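Local coordinates for protein azurocidin (Homo sapiens, PDB 1A7S) that binds heparin, kills many Gram-negative bacteria and attracts monocytes and fibroblasts as a neutrophil granule-derived homologue of the serine proteases, at residues Val36-Ser41 / Met91-Asp96. Residues are numbered along the deposited sequence; the frame is centred on the assembly and turned at random. Where two conformers were deposited one is given.
With EOH (ethanol), chain Q.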
# COMPACT_ATOMS: atom_id res chain seq x y z
N VAL A 36 -3.12 8.16 -5.59
CA VAL A 36 -2.93 6.93 -4.85
C VAL A 36 -1.48 6.52 -4.88
O VAL A 36 -0.81 6.51 -5.93
CB VAL A 36 -3.84 5.81 -5.40
CG1 VAL A 36 -3.43 4.42 -4.91
CG2 VAL A 36 -5.31 6.10 -4.85
N MET A 37 -0.96 6.17 -3.69
CA MET A 37 0.43 5.68 -3.53
C MET A 37 0.40 4.14 -3.47
O MET A 37 -0.38 3.55 -2.72
CB MET A 37 1.01 6.22 -2.22
CG MET A 37 2.42 5.77 -1.95
SD MET A 37 3.17 6.65 -0.55
CE MET A 37 2.25 5.96 0.85
N THR A 38 1.27 3.53 -4.25
CA THR A 38 1.38 2.09 -4.35
C THR A 38 2.85 1.74 -4.67
O THR A 38 3.74 2.60 -4.53
CB THR A 38 0.41 1.55 -5.42
OG1 THR A 38 0.37 0.14 -5.41
CG2 THR A 38 0.66 2.06 -6.78
N ALA A 39 3.08 0.47 -4.97
CA ALA A 39 4.41 -0.01 -5.31
C ALA A 39 4.58 -0.02 -6.80
O ALA A 39 3.73 -0.47 -7.56
CB ALA A 39 4.60 -1.42 -4.74
N ALA A 40 5.78 0.41 -7.26
CA ALA A 40 6.14 0.28 -8.67
C ALA A 40 6.20 -1.17 -9.12
O ALA A 40 5.92 -1.46 -10.31
CB ALA A 40 7.43 1.00 -8.99
N SER A 41 6.53 -2.06 -8.21
CA SER A 41 6.60 -3.48 -8.54
C SER A 41 5.21 -4.05 -8.91
O SER A 41 5.18 -5.16 -9.45
CB SER A 41 7.17 -4.26 -7.36
OG SER A 41 6.43 -4.02 -6.17
N MET A 91 5.24 4.07 -6.45
CA MET A 91 4.57 4.60 -7.62
C MET A 91 3.41 5.45 -7.18
O MET A 91 2.68 5.01 -6.28
CB MET A 91 4.13 3.47 -8.54
CG MET A 91 3.50 4.03 -9.85
SD MET A 91 3.47 2.93 -11.11
CE MET A 91 5.15 2.57 -11.55
N LEU A 92 3.21 6.58 -7.80
CA LEU A 92 2.05 7.41 -7.58
C LEU A 92 1.16 7.33 -8.82
O LEU A 92 1.62 7.53 -9.93
CB LEU A 92 2.47 8.88 -7.32
CG LEU A 92 3.38 9.05 -6.11
CD1 LEU A 92 3.57 10.57 -5.83
CD2 LEU A 92 2.94 8.36 -4.87
N LEU A 93 -0.10 7.08 -8.53
CA LEU A 93 -1.13 6.97 -9.59
C LEU A 93 -2.01 8.23 -9.49
O LEU A 93 -2.63 8.49 -8.49
CB LEU A 93 -1.99 5.74 -9.33
CG LEU A 93 -1.31 4.39 -9.14
CD1 LEU A 93 -2.30 3.29 -8.86
CD2 LEU A 93 -0.41 4.07 -10.31
N GLN A 94 -2.00 8.98 -10.59
CA GLN A 94 -2.90 10.16 -10.65
C GLN A 94 -4.27 9.62 -11.09
O GLN A 94 -4.34 8.99 -12.18
CB GLN A 94 -2.40 11.20 -11.59
CG GLN A 94 -3.27 12.44 -11.65
CD GLN A 94 -2.76 13.58 -12.43
OE1 GLN A 94 -1.53 13.83 -12.41
NE2 GLN A 94 -3.68 14.38 -12.96
N LEU A 95 -5.26 9.88 -10.32
CA LEU A 95 -6.65 9.44 -10.67
C LEU A 95 -7.22 10.37 -11.71
O LEU A 95 -6.78 11.50 -11.85
CB LEU A 95 -7.49 9.49 -9.37
CG LEU A 95 -6.93 8.75 -8.19
CD1 LEU A 95 -7.89 8.89 -7.00
CD2 LEU A 95 -6.70 7.32 -8.46
N ASP A 96 -8.26 9.92 -12.41
CA ASP A 96 -8.88 10.70 -13.46
C ASP A 96 -9.58 11.95 -12.96
O ASP A 96 -9.90 12.84 -13.74
CB ASP A 96 -9.84 9.85 -14.25
CG ASP A 96 -11.06 9.31 -13.53
OD1 ASP A 96 -11.99 10.13 -13.22
OD2 ASP A 96 -11.12 8.19 -13.08
C1 EOH Q . -4.96 17.25 -13.57
C2 EOH Q . -5.06 18.61 -12.89
O EOH Q . -3.64 17.05 -14.14
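The peptide groups of V36 and L93 form an antiparallel hydrogen-bonded pair in which each N-H enters the plane of the opposite carbonyl, with V36 N 3.0 Å from L93 O and L93 N 2.8 Å from V36 O. The next such pair, T38 with M91, is twisted: T38 N approaches M91 O nearly end-on, whereas M91 N sits above the plane of the T38 carbonyl, 46° out of it, where strand 35-38 gives way to the turn into A40. The flat amide of Q94 takes no part in the pairing; its NE2 donates to an ethanol and its OE1 accepts from G221 N.

One face of the paired strands carries V36, T38, M91 and L93. The methyl CG2 of T38 rests 3.8 Å from L93 CD1; with OG1 anti to the backbone N (chi1 -172°), the hydroxyl is directed to G27 O instead. V36 CG2 meets L95 CD2 at 4.1 Å, and M91 CB lies 3.7 Å from A40 N. L30 of strand 23-32 and M76 of strand 69-77 extend the same apolar surface on either flank. On the reverse face L92 CD2 touches M37 CB at 3.9 Å, while L92 also packs against W212, I213 and V216 of the C-terminal helix.

The antiparallel pairing of strand 35-38 with strand 91-95 joins the third and sixth strands of a closed six-stranded barrel, the N-terminal barrel of the chymotrypsin fold. Just beyond strand 35-38, S41 occupies the place of the catalytic histidine of active relatives and hydrogen-bonds D89, as befits a serine protease homologue with an incomplete triad.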